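Side-chain contacts in probable manganase-dependent inorganic pyrophosphatase (Clostridium perfringens, PDB 3L2B), which probably hydrolyses inorganic pyrophosphate, its CBS- and DRTGG-containing regulatory region binding the activator diadenosine tetraphosphate: residues A[17-22]-A[227-232]; A[26-31]-A[82-87]; A[105-110]-A[130-135]; A[123-128]-A[175-180]; A[135-140]-A[161-166]. All coordinates share one frame; numbering follows the deposited sequence.

Interaction 1. Residues A[17-22]-A[227-232]; sequences IAPLAP and NKVVGS
Ile17 and Pro19, in the N-terminal CBS sequence, lie against a classic beta bulge in strand 229-234 of the second CBS sequence, so the contact belongs to the pairing of two CBS modules that is usual in a Bateman domain. At the bulge Val230 and Gly231 both face Val222 of strand 219-223. Gly231 has a phi of 141°, and at its backbone angles a CB would press on the preceding carbonyl oxygen. The Ile17 N lies 4.1 Å from Gly231 CA, beside this bare backbone. With CG1 placed beside its own backbone N and the chain extended beyond it, Ile17 brings CD1 up to Ser232 CB. The modelled 3.3 Å between Ile17 CD1 and Ser232 CB is tighter than normal carbon packing, and its exact value is doubtful. Pro19 CG lies 4.3 Å from Val229 CG1. The side-chain touch is mainly between carbons. The side chain of Ser232 is about 8 Å from the bound diadenosine tetraphosphate. Around this patch, Ile17 also rests on Ile41 and Pro42 of strand 40-44, Pro19 on Ala44 of the same strand, and Val229 on Leu50 of strand 50-55.

Interaction 2. Residues A[26-31]-A[82-87]; sequences LKMAWN and ILDTLS
Lys27 of helix 26-35 reaches across to Asp84 and Thr85 at the C-terminal end of helix 79-85, and each part of its chain has a different neighbour. Its CB sits over Thr85, 4.4 Å from OG1; that hydroxyl is hydrogen-bonded to Asn81 O within its own helix, so its approach to Lys27 CB is a van der Waals one. Because CG stands anti to the backbone N (chi1 -169°) and the chain then bends at chi2 (-140°), the following methylenes run past the carboxylate of Asp84 instead of ending on it head-on. CD makes the nearest approach, 3.5 Å from Asp84 OD2, and CE passes at 4.3 Å from the same Asp84 oxygen. The ammonium nitrogen comes last: Lys27 NZ is 3.9 Å from Asp84 OD2, a long salt bridge, and 4.0 Å from the backbone Asp84 O. The charges therefore attract without a close ion pair, and much of the contact is carbon chain lying against a carboxylate. Met28 meets the same oxygen with its CG, 4.0 Å from Asp84 OD2, so OD2 lies against the aliphatic parts of two consecutive helix residues. Both lysine and aspartate are partly exposed, which probably weakens the electrostatic gain. Beyond Asp84 the helix ends in a Schellman motif, with Ser87 as the C-prime residue and Ser87 N bonded to Asp84 O. A CBS helix thus meets a capped helix end at the junction with the DRTGG sequence.

Interaction 3. Residues A[105-110]-A[130-135]; sequences VVAAMQ and AEIQAE
Ala107, whose methyl faces Ile132, is held in place by its backbone: its N makes a probable hydrogen bond to Ile125 O that continues the pairing of strands 104-106 and 123-126. These two strands form one side of the parallel part of the mixed DRTGG sheet, and helix 130-138 follows strand 123-126 and packs on its face, a strand-helix unit of an alpha/beta fold. Immediately after pairing, the chain turns. Ala107 is the centre of an inverse gamma turn, whose Ala108 N to Val106 O bond of 3.1 Å is weak. Past the turn the chain runs by the start of the helix, where one branch of Ile132 meets Ala107 and the other the backbone of Met109 and Gln110. The CG2 branch, anti to the backbone N, brings Ile132 CG2 to 4.3 Å from Ala107 CB, a loose methyl-to-methyl contact. The other branch is folded (chi2 -53°), which sets its terminal methyl against main-chain atoms of the loop, not against the side chains of Met109 or Gln110. Ile132 also packs on Leu114, so the residue is buried between strand end and loop. The second subunit also touches this region: Ala108 packs on Ala108 of that subunit, and Val106 on its Phe175. The contact thus joins the first turn of a helix to a loop at the dimer interface. Ile132 CD1 finishes 3.9 Å from Met109 O and 4.0 Å from Gln110 C.

Interaction 4. Residues A[123-128]-A[175-180]; sequences IAIAGD and FTASRL
Ile125 places CG1 beside its backbone N (chi1 -65°) and holds CD1 anti to CA (chi2 163°), so the end of the side chain projects from strand 123-126 onto helix 174-180. There Ser178 also has its side-chain oxygen beside the backbone N (chi1 -62°), turned back along its own helix. The two tips meet, with Ile125 CD1 3.6 Å from Ser178 OG. A second, looser approach joins Ile125 CD1 to Ala177 CB at 4.5 Å, so one methyl lies over two consecutive residues of the helix. The hydroxyl does not depend on the strand for its bonding: Ser178 OG gives its hydrogen bond to Ser174 O, one turn earlier. Ile125 is flanked by Val104 of strand 104-106 and by Thr147, while Val106 packs on the hydroxyl of Ser178. The helix also faces the second subunit, whose Phe175 packs on Ser178 and whose Trp67 makes an edge-to-face contact with Phe175 of this chain. One layer of the alpha/beta DRTGG fold is thus pressed between its sheet and the dimer partner. All three touching residues are buried, and the single polar group among them is already satisfied within its helix. The meeting of methyl and hydroxyl is therefore one of shape, which implies that dispersion and the exclusion of water hold strand and helix together here.

Interaction 5. Residues A[135-140]-A[161-166]; sequences ELIELK and KKNNIT
Ile137, Lys140, Asn163 and Ile165 meet where two helices of the DRTGG alpha/beta fold, 130-138 and 154-163, both end in Schellman motifs. Lys140, with a phi of 56°, turns the first chain out of its helix, and Asn164 does the same for the second. Ile165 then enters beside the first helix. Its CG1 lies 3.9 Å from Ile137 CG2 and 4.1 Å from Ile137 O, the carbonyl that accepts the capping bond from Lys140 N at 2.9 Å. Ile165 CD1 goes further, settling 3.9 Å from Lys140 CA, so the isoleucine packs on the turn itself as much as on side chains. The same Ile137 CG2, anti to the backbone N, also receives the amide of Asn163, with ND2 at 3.7 Å; these two side chains are roughly perpendicular. That nitrogen has a weak hydrogen bond to Leu159 O in its own helix and meets Ile137 only as a neighbour. Solvent borders the contact at Lys140, whereas the two isoleucines are buried. Inward, Ile137 rests on Leu144 of strand 143-146; alongside, it packs on Ile156 and Leu159 of helix 154-163, and Ile165 packs on Val141 in the loop before strand 143-146.

Interactions 3, 4 and 5 build one DRTGG sheet-and-helix unit: 3 and 5 share helix 130-138, while 3 and 4 use the paired strands 104-106 and 123-126. Leu136 of that helix touches both Ala107 and Ala126. Interaction 2 joins a CBS helix to this unit, touching interaction 1 through Ala29 on Leu20 and interaction 4 through Thr85 and Leu86 on Leu180. Interaction 1 lies across the chain's centre from interactions 3 to 5, its centre about 44 Å from that of interaction 3. The chemistry varies with depth: 1 and 4 are buried and mainly aliphatic, 3 and 5 are partly buried, isoleucines meeting both side chains and main chain, and 2 has the single, long salt bridge.

Interaction 1. Residues A[17-22]-A[227-232]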
# COMPACT_ATOMS: atom_id res chain seq x y z
N ILE A 17 12.04 -16.35 16.31
CA ILE A 17 10.92 -15.48 15.95
C ILE A 17 9.69 -16.32 16.06
O ILE A 17 9.63 -17.39 15.46
CB ILE A 17 10.95 -15.01 14.48
CG1 ILE A 17 12.37 -14.67 14.01
CG2 ILE A 17 9.99 -13.83 14.28
CD1 ILE A 17 12.41 -14.45 12.50
N ALA A 18 8.72 -15.84 16.82
CA ALA A 18 7.41 -16.49 16.84
C ALA A 18 6.73 -16.24 15.49
O ALA A 18 6.56 -15.10 15.10
CB ALA A 18 6.53 -15.94 17.99
N PRO A 19 6.40 -17.31 14.76
CA PRO A 19 5.81 -17.14 13.42
C PRO A 19 4.37 -16.69 13.43
O PRO A 19 3.66 -16.89 14.39
CB PRO A 19 5.89 -18.54 12.80
CG PRO A 19 6.11 -19.48 13.95
CD PRO A 19 6.68 -18.72 15.09
N LEU A 20 3.97 -16.08 12.33
CA LEU A 20 2.58 -15.68 12.12
C LEU A 20 1.71 -16.85 11.70
O LEU A 20 2.10 -17.71 10.91
CB LEU A 20 2.51 -14.61 11.02
CG LEU A 20 3.22 -13.30 11.34
CD1 LEU A 20 3.10 -12.35 10.19
CD2 LEU A 20 2.65 -12.67 12.63
N ALA A 21 0.49 -16.85 12.23
CA ALA A 21 -0.58 -17.72 11.72
C ALA A 21 -0.95 -17.22 10.34
O ALA A 21 -0.83 -16.04 10.07
CB ALA A 21 -1.80 -17.71 12.66
N PRO A 22 -1.38 -18.12 9.44
CA PRO A 22 -1.57 -17.70 8.03
C PRO A 22 -2.74 -16.76 7.76
O PRO A 22 -2.79 -16.08 6.69
CB PRO A 22 -1.79 -19.03 7.29
CG PRO A 22 -2.19 -20.05 8.35
CD PRO A 22 -1.67 -19.55 9.68
N ASN A 227 10.46 -30.58 11.13
CA ASN A 227 9.87 -29.51 10.29
C ASN A 227 9.09 -28.40 10.98
O ASN A 227 8.39 -27.65 10.31
CB ASN A 227 9.02 -30.11 9.16
CG ASN A 227 9.87 -30.70 8.06
OD1 ASN A 227 10.84 -31.42 8.33
ND2 ASN A 227 9.53 -30.38 6.81
N LYS A 228 9.22 -28.27 12.29
CA LYS A 228 8.66 -27.09 12.99
C LYS A 228 9.59 -25.89 12.75
O LYS A 228 10.82 -26.04 12.68
CB LYS A 228 8.52 -27.30 14.51
CG LYS A 228 7.93 -28.64 15.01
CD LYS A 228 8.50 -28.97 16.43
CE LYS A 228 8.84 -30.47 16.62
NZ LYS A 228 10.00 -30.69 17.55
N VAL A 229 9.01 -24.71 12.64
CA VAL A 229 9.79 -23.48 12.49
C VAL A 229 10.42 -23.18 13.82
O VAL A 229 9.73 -22.97 14.81
CB VAL A 229 8.92 -22.28 12.06
CG1 VAL A 229 9.71 -20.99 12.17
CG2 VAL A 229 8.41 -22.47 10.65
N VAL A 230 11.74 -23.13 13.82
CA VAL A 230 12.51 -22.98 15.06
C VAL A 230 13.14 -21.61 15.17
O VAL A 230 13.79 -21.31 16.18
CB VAL A 230 13.59 -24.07 15.18
CG1 VAL A 230 14.84 -23.52 15.79
CG2 VAL A 230 13.04 -25.25 16.00
N GLY A 231 12.96 -20.79 14.14
CA GLY A 231 13.52 -19.44 14.10
C GLY A 231 14.07 -18.98 12.75
O GLY A 231 13.60 -19.36 11.69
N SER A 232 15.09 -18.16 12.84
CA SER A 232 15.68 -17.54 11.66
C SER A 232 17.16 -17.31 11.90
O SER A 232 17.59 -17.00 13.01
CB SER A 232 14.95 -16.24 11.35
OG SER A 232 15.66 -15.45 10.42

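Interaction 2. Residues A[26-31]-A[82-87]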
# COMPACT_ATOMS: atom_id res chain seq x y z
N LEU A 26 -2.62 -8.42 7.13
CA LEU A 26 -1.41 -7.62 6.78
C LEU A 26 -1.15 -6.52 7.76
O LEU A 26 0.00 -6.19 8.07
CB LEU A 26 -1.54 -6.99 5.41
CG LEU A 26 -1.54 -7.96 4.24
CD1 LEU A 26 -1.49 -7.16 2.91
CD2 LEU A 26 -0.42 -8.96 4.35
N LYS A 27 -2.23 -5.96 8.28
CA LYS A 27 -2.13 -4.88 9.26
C LYS A 27 -1.43 -5.36 10.53
O LYS A 27 -0.53 -4.70 11.07
CB LYS A 27 -3.51 -4.37 9.64
CG LYS A 27 -3.49 -3.08 10.44
CD LYS A 27 -4.54 -3.11 11.56
CE LYS A 27 -4.73 -1.73 12.20
NZ LYS A 27 -5.56 -1.79 13.46
N MET A 28 -1.95 -6.47 11.05
CA MET A 28 -1.42 -7.06 12.30
C MET A 28 -0.02 -7.55 12.10
O MET A 28 0.79 -7.51 13.01
CB MET A 28 -2.28 -8.24 12.78
CG MET A 28 -3.62 -7.85 13.44
SD MET A 28 -4.55 -9.30 14.11
CE MET A 28 -5.26 -10.06 12.62
N ALA A 29 0.26 -8.05 10.89
CA ALA A 29 1.57 -8.62 10.59
C ALA A 29 2.57 -7.48 10.68
O ALA A 29 3.61 -7.58 11.33
CB ALA A 29 1.60 -9.31 9.20
N TRP A 30 2.22 -6.36 10.06
CA TRP A 30 3.13 -5.22 9.97
C TRP A 30 3.40 -4.57 11.31
O TRP A 30 4.53 -4.16 11.58
CB TRP A 30 2.62 -4.20 8.94
CG TRP A 30 3.29 -2.88 9.03
CD1 TRP A 30 2.77 -1.76 9.55
CD2 TRP A 30 4.63 -2.56 8.62
NE1 TRP A 30 3.67 -0.74 9.48
CE2 TRP A 30 4.82 -1.20 8.91
CE3 TRP A 30 5.66 -3.28 8.02
CZ2 TRP A 30 6.02 -0.52 8.61
CZ3 TRP A 30 6.85 -2.62 7.73
CH2 TRP A 30 7.02 -1.25 8.03
N ASN A 31 2.38 -4.53 12.16
CA ASN A 31 2.57 -4.00 13.53
C ASN A 31 3.56 -4.84 14.34
O ASN A 31 4.39 -4.33 15.09
CB ASN A 31 1.25 -3.92 14.29
CG ASN A 31 0.34 -2.83 13.75
OD1 ASN A 31 0.78 -1.95 13.01
ND2 ASN A 31 -0.94 -2.91 14.10
N ILE A 82 -11.29 -7.97 8.39
CA ILE A 82 -11.91 -6.76 7.89
C ILE A 82 -12.39 -5.93 9.06
O ILE A 82 -12.15 -4.71 9.12
CB ILE A 82 -13.08 -7.04 6.92
CG1 ILE A 82 -12.58 -7.67 5.63
CG2 ILE A 82 -13.79 -5.76 6.57
CD1 ILE A 82 -13.68 -8.36 4.78
N LEU A 83 -13.05 -6.58 10.03
CA LEU A 83 -13.54 -5.85 11.21
C LEU A 83 -12.38 -5.15 11.92
O LEU A 83 -12.49 -3.98 12.28
CB LEU A 83 -14.26 -6.75 12.22
CG LEU A 83 -15.70 -7.15 11.86
CD1 LEU A 83 -16.22 -8.21 12.88
CD2 LEU A 83 -16.62 -5.94 11.80
N ASP A 84 -11.27 -5.85 12.10
CA ASP A 84 -10.11 -5.29 12.82
C ASP A 84 -9.51 -4.12 12.06
O ASP A 84 -9.23 -3.09 12.64
CB ASP A 84 -9.01 -6.34 13.00
CG ASP A 84 -7.76 -5.75 13.70
OD1 ASP A 84 -7.81 -5.58 14.94
OD2 ASP A 84 -6.74 -5.45 13.04
N THR A 85 -9.33 -4.31 10.76
CA THR A 85 -8.63 -3.36 9.92
C THR A 85 -9.41 -2.05 9.80
O THR A 85 -8.84 -0.98 9.76
CB THR A 85 -8.42 -3.92 8.49
OG1 THR A 85 -7.68 -5.15 8.58
CG2 THR A 85 -7.65 -2.93 7.62
N LEU A 86 -10.73 -2.14 9.75
CA LEU A 86 -11.58 -0.96 9.60
C LEU A 86 -12.10 -0.48 10.95
O LEU A 86 -12.93 0.43 11.03
CB LEU A 86 -12.74 -1.27 8.66
CG LEU A 86 -12.33 -1.62 7.22
CD1 LEU A 86 -13.57 -1.93 6.37
CD2 LEU A 86 -11.52 -0.48 6.61
N SER A 87 -11.60 -1.10 12.01
CA SER A 87 -12.12 -0.88 13.38
C SER A 87 -13.64 -0.86 13.35
O SER A 87 -14.29 0.05 13.86
CB SER A 87 -11.57 0.41 13.99
OG SER A 87 -10.15 0.40 14.02

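Interaction 3. Residues A[105-110]-A[130-135]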
# COMPACT_ATOMS: atom_id res chain seq x y z
N VAL A 105 -16.78 -1.87 -4.00
CA VAL A 105 -17.31 -0.78 -4.76
C VAL A 105 -17.81 0.27 -3.80
O VAL A 105 -18.51 -0.04 -2.81
CB VAL A 105 -18.48 -1.22 -5.66
CG1 VAL A 105 -19.17 0.01 -6.27
CG2 VAL A 105 -18.01 -2.12 -6.78
N VAL A 106 -17.46 1.50 -4.08
CA VAL A 106 -18.02 2.62 -3.32
C VAL A 106 -19.39 2.92 -3.91
O VAL A 106 -19.52 3.17 -5.12
CB VAL A 106 -17.12 3.86 -3.38
CG1 VAL A 106 -17.80 5.07 -2.71
CG2 VAL A 106 -15.76 3.55 -2.74
N ALA A 107 -20.39 2.88 -3.06
CA ALA A 107 -21.76 3.19 -3.46
C ALA A 107 -21.98 4.70 -3.33
O ALA A 107 -22.52 5.15 -2.32
CB ALA A 107 -22.75 2.45 -2.61
N ALA A 108 -21.56 5.44 -4.35
CA ALA A 108 -21.65 6.92 -4.40
C ALA A 108 -22.91 7.40 -5.11
O ALA A 108 -23.39 8.51 -4.88
CB ALA A 108 -20.39 7.52 -5.09
N MET A 109 -23.44 6.54 -5.95
CA MET A 109 -24.51 6.92 -6.87
C MET A 109 -25.85 7.15 -6.14
O MET A 109 -25.90 7.15 -4.91
CB MET A 109 -24.64 5.84 -7.97
CG MET A 109 -23.29 5.26 -8.47
SD MET A 109 -22.80 3.73 -7.57
CE MET A 109 -21.18 3.31 -8.22
N GLN A 110 -26.91 7.38 -6.90
CA GLN A 110 -28.28 7.46 -6.37
C GLN A 110 -28.89 6.07 -6.34
O GLN A 110 -28.61 5.24 -7.21
CB GLN A 110 -29.17 8.38 -7.22
CG GLN A 110 -29.00 9.86 -6.94
CD GLN A 110 -30.11 10.70 -7.57
OE1 GLN A 110 -30.64 10.36 -8.63
NE2 GLN A 110 -30.45 11.81 -6.92
N ALA A 130 -30.16 5.61 4.42
CA ALA A 130 -30.92 4.34 4.59
C ALA A 130 -31.52 3.84 3.28
O ALA A 130 -31.74 2.64 3.11
CB ALA A 130 -32.02 4.49 5.65
N GLU A 131 -31.78 4.76 2.35
CA GLU A 131 -32.33 4.40 1.04
C GLU A 131 -31.30 3.56 0.30
O GLU A 131 -31.63 2.54 -0.29
CB GLU A 131 -32.72 5.63 0.19
CG GLU A 131 -33.31 5.24 -1.19
CD GLU A 131 -33.91 6.42 -2.00
OE1 GLU A 131 -33.47 7.59 -1.83
OE2 GLU A 131 -34.81 6.16 -2.84
N ILE A 132 -30.05 4.01 0.36
CA ILE A 132 -28.93 3.35 -0.30
C ILE A 132 -28.66 2.01 0.37
O ILE A 132 -28.48 0.99 -0.28
CB ILE A 132 -27.63 4.21 -0.22
CG1 ILE A 132 -27.78 5.47 -1.09
CG2 ILE A 132 -26.43 3.43 -0.67
CD1 ILE A 132 -28.19 5.16 -2.53
N GLN A 133 -28.66 2.04 1.70
CA GLN A 133 -28.37 0.86 2.48
C GLN A 133 -29.34 -0.26 2.12
O GLN A 133 -28.92 -1.40 1.96
CB GLN A 133 -28.40 1.16 3.98
CG GLN A 133 -27.21 1.97 4.48
CD GLN A 133 -27.42 2.48 5.91
OE1 GLN A 133 -28.36 2.07 6.60
NE2 GLN A 133 -26.55 3.39 6.33
N ALA A 134 -30.61 0.09 1.95
CA ALA A 134 -31.67 -0.89 1.65
C ALA A 134 -31.64 -1.39 0.22
O ALA A 134 -31.97 -2.53 -0.06
CB ALA A 134 -33.07 -0.33 1.99
N GLU A 135 -31.24 -0.55 -0.73
CA GLU A 135 -31.13 -1.06 -2.10
C GLU A 135 -29.94 -2.02 -2.18
O GLU A 135 -29.99 -3.01 -2.90
CB GLU A 135 -30.99 0.09 -3.10
CG GLU A 135 -30.70 -0.33 -4.56
CD GLU A 135 -31.83 -1.14 -5.24
OE1 GLU A 135 -32.96 -1.21 -4.68
OE2 GLU A 135 -31.58 -1.68 -6.36

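Interaction 4. Residues A[123-128]-A[175-180]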
# COMPACT_ATOMS: atom_id res chain seq x y z
N ILE A 123 -18.95 -6.30 -2.37
CA ILE A 123 -18.71 -5.57 -1.13
C ILE A 123 -18.91 -4.10 -1.39
O ILE A 123 -18.17 -3.47 -2.18
CB ILE A 123 -17.29 -5.83 -0.61
CG1 ILE A 123 -17.08 -7.34 -0.39
CG2 ILE A 123 -17.04 -5.11 0.68
CD1 ILE A 123 -16.68 -8.09 -1.60
N ALA A 124 -19.90 -3.54 -0.73
CA ALA A 124 -20.31 -2.15 -0.94
C ALA A 124 -19.95 -1.25 0.21
O ALA A 124 -20.31 -1.49 1.33
CB ALA A 124 -21.80 -2.07 -1.22
N ILE A 125 -19.25 -0.18 -0.11
CA ILE A 125 -18.95 0.85 0.86
C ILE A 125 -19.95 1.96 0.67
O ILE A 125 -20.07 2.51 -0.40
CB ILE A 125 -17.54 1.39 0.68
CG1 ILE A 125 -16.52 0.29 0.97
CG2 ILE A 125 -17.35 2.58 1.58
CD1 ILE A 125 -15.14 0.60 0.44
N ALA A 126 -20.70 2.24 1.74
CA ALA A 126 -21.87 3.12 1.69
C ALA A 126 -21.90 4.07 2.85
O ALA A 126 -21.35 3.81 3.92
CB ALA A 126 -23.15 2.28 1.72
N GLY A 127 -22.60 5.18 2.64
CA GLY A 127 -22.82 6.17 3.69
C GLY A 127 -24.04 5.91 4.55
O GLY A 127 -24.57 4.81 4.61
N ASP A 128 -24.48 7.00 5.17
CA ASP A 128 -25.53 7.04 6.20
C ASP A 128 -26.93 6.84 5.61
O ASP A 128 -27.90 6.53 6.33
CB ASP A 128 -25.49 8.41 6.91
CG ASP A 128 -26.06 8.38 8.32
OD1 ASP A 128 -26.89 7.49 8.63
OD2 ASP A 128 -25.68 9.27 9.11
N PHE A 175 -13.20 7.17 1.43
CA PHE A 175 -11.85 7.20 0.90
C PHE A 175 -10.94 6.36 1.78
O PHE A 175 -10.12 5.56 1.30
CB PHE A 175 -11.31 8.64 0.81
CG PHE A 175 -9.81 8.72 0.64
CD1 PHE A 175 -9.23 8.40 -0.57
CD2 PHE A 175 -9.00 9.16 1.67
CE1 PHE A 175 -7.86 8.49 -0.76
CE2 PHE A 175 -7.61 9.28 1.50
CZ PHE A 175 -7.04 8.93 0.29
N THR A 176 -11.07 6.57 3.09
CA THR A 176 -10.18 5.92 4.06
C THR A 176 -10.45 4.42 4.12
O THR A 176 -9.53 3.63 4.07
CB THR A 176 -10.29 6.56 5.46
OG1 THR A 176 -10.03 7.96 5.37
CG2 THR A 176 -9.27 5.97 6.40
N ALA A 177 -11.71 4.03 4.15
CA ALA A 177 -12.08 2.61 4.16
C ALA A 177 -11.54 1.90 2.91
O ALA A 177 -11.07 0.76 2.96
CB ALA A 177 -13.63 2.45 4.25
N SER A 178 -11.57 2.62 1.80
CA SER A 178 -11.12 2.06 0.52
C SER A 178 -9.62 1.82 0.56
O SER A 178 -9.13 0.81 0.09
CB SER A 178 -11.48 2.97 -0.65
OG SER A 178 -12.89 3.12 -0.76
N ARG A 179 -8.93 2.75 1.18
CA ARG A 179 -7.48 2.77 1.24
C ARG A 179 -6.97 1.74 2.23
O ARG A 179 -5.90 1.14 2.05
CB ARG A 179 -7.01 4.21 1.59
CG ARG A 179 -5.55 4.44 1.72
CD ARG A 179 -5.27 5.91 2.11
NE ARG A 179 -5.71 6.30 3.47
CZ ARG A 179 -5.17 5.85 4.61
NH1 ARG A 179 -4.21 4.95 4.61
NH2 ARG A 179 -5.63 6.28 5.78
N LEU A 180 -7.78 1.48 3.25
CA LEU A 180 -7.40 0.59 4.35
C LEU A 180 -7.77 -0.87 4.15
O LEU A 180 -7.15 -1.76 4.73
CB LEU A 180 -8.08 1.01 5.64
CG LEU A 180 -7.63 2.29 6.32
CD1 LEU A 180 -8.68 2.68 7.41
CD2 LEU A 180 -6.24 2.11 6.95

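Interaction 5. Residues A[135-140]-A[161-166]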
# COMPACT_ATOMS: atom_id res chain seq x y z
N GLU A 135 -31.24 -0.55 -0.73
CA GLU A 135 -31.13 -1.06 -2.10
C GLU A 135 -29.94 -2.02 -2.18
O GLU A 135 -29.99 -3.01 -2.90
CB GLU A 135 -30.99 0.09 -3.10
CG GLU A 135 -30.70 -0.33 -4.56
CD GLU A 135 -31.83 -1.14 -5.24
OE1 GLU A 135 -32.96 -1.21 -4.68
OE2 GLU A 135 -31.58 -1.68 -6.36
N LEU A 136 -28.90 -1.75 -1.40
CA LEU A 136 -27.69 -2.57 -1.43
C LEU A 136 -28.05 -3.96 -0.93
O LEU A 136 -27.61 -4.98 -1.48
CB LEU A 136 -26.53 -1.93 -0.62
CG LEU A 136 -25.87 -0.65 -1.21
CD1 LEU A 136 -24.84 -0.02 -0.27
CD2 LEU A 136 -25.23 -0.92 -2.58
N ILE A 137 -28.89 -3.99 0.10
CA ILE A 137 -29.34 -5.23 0.70
C ILE A 137 -30.21 -6.00 -0.29
O ILE A 137 -30.04 -7.20 -0.46
CB ILE A 137 -30.06 -4.99 2.05
CG1 ILE A 137 -29.03 -4.61 3.11
CG2 ILE A 137 -30.85 -6.23 2.48
CD1 ILE A 137 -29.61 -3.83 4.25
N GLU A 138 -31.11 -5.29 -0.98
CA GLU A 138 -31.97 -5.90 -2.02
C GLU A 138 -31.14 -6.47 -3.18
O GLU A 138 -31.55 -7.42 -3.84
CB GLU A 138 -33.01 -4.90 -2.58
CG GLU A 138 -33.62 -5.33 -3.92
CD GLU A 138 -34.94 -4.61 -4.28
OE1 GLU A 138 -34.89 -3.54 -4.97
OE2 GLU A 138 -36.03 -5.13 -3.89
N LEU A 139 -29.98 -5.89 -3.43
CA LEU A 139 -29.12 -6.36 -4.53
C LEU A 139 -28.27 -7.54 -4.06
O LEU A 139 -27.43 -8.05 -4.80
CB LEU A 139 -28.23 -5.23 -5.07
CG LEU A 139 -28.88 -4.24 -6.04
CD1 LEU A 139 -27.97 -3.01 -6.27
CD2 LEU A 139 -29.18 -4.93 -7.35
N LYS A 140 -28.50 -7.95 -2.82
CA LYS A 140 -27.82 -9.11 -2.22
C LYS A 140 -26.31 -9.00 -2.25
O LYS A 140 -25.60 -9.91 -2.61
CB LYS A 140 -28.29 -10.41 -2.87
CG LYS A 140 -29.84 -10.63 -2.74
CD LYS A 140 -30.28 -11.82 -3.58
CE LYS A 140 -31.73 -12.25 -3.27
NZ LYS A 140 -32.72 -11.35 -3.90
N LYS A 161 -30.97 -9.04 8.28
CA LYS A 161 -31.16 -10.34 9.00
C LYS A 161 -31.94 -11.31 8.13
O LYS A 161 -31.57 -12.47 7.97
CB LYS A 161 -31.88 -10.18 10.35
CG LYS A 161 -30.95 -9.88 11.54
CD LYS A 161 -31.54 -10.35 12.89
CE LYS A 161 -31.40 -11.87 13.08
NZ LYS A 161 -31.61 -12.32 14.49
N LYS A 162 -33.00 -10.79 7.56
CA LYS A 162 -33.93 -11.57 6.76
C LYS A 162 -33.24 -12.16 5.53
O LYS A 162 -33.43 -13.32 5.19
CB LYS A 162 -35.11 -10.67 6.33
CG LYS A 162 -36.26 -11.38 5.65
CD LYS A 162 -37.20 -10.38 4.98
CE LYS A 162 -37.92 -11.01 3.79
NZ LYS A 162 -38.56 -9.98 2.93
N ASN A 163 -32.44 -11.33 4.87
CA ASN A 163 -31.81 -11.71 3.59
C ASN A 163 -30.39 -12.27 3.75
O ASN A 163 -29.73 -12.65 2.78
CB ASN A 163 -31.78 -10.51 2.68
CG ASN A 163 -33.14 -10.00 2.37
OD1 ASN A 163 -33.93 -10.68 1.73
ND2 ASN A 163 -33.44 -8.79 2.84
N ASN A 164 -29.94 -12.30 5.00
CA ASN A 164 -28.65 -12.89 5.38
C ASN A 164 -27.51 -12.14 4.72
O ASN A 164 -26.59 -12.71 4.15
CB ASN A 164 -28.59 -14.38 5.05
CG ASN A 164 -29.56 -15.20 5.90
OD1 ASN A 164 -30.29 -16.03 5.38
ND2 ASN A 164 -29.54 -14.97 7.20
N ILE A 165 -27.61 -10.83 4.82
CA ILE A 165 -26.55 -9.94 4.35
C ILE A 165 -25.74 -9.50 5.54
O ILE A 165 -26.30 -8.95 6.51
CB ILE A 165 -27.10 -8.69 3.65
CG1 ILE A 165 -28.13 -9.09 2.59
CG2 ILE A 165 -25.91 -7.86 3.06
CD1 ILE A 165 -27.59 -10.04 1.52
N THR A 166 -24.45 -9.77 5.49
CA THR A 166 -23.54 -9.27 6.53
C THR A 166 -23.40 -7.76 6.43
O THR A 166 -23.22 -7.19 5.34
CB THR A 166 -22.17 -9.89 6.40
OG1 THR A 166 -22.29 -11.31 6.44
CG2 THR A 166 -21.24 -9.42 7.56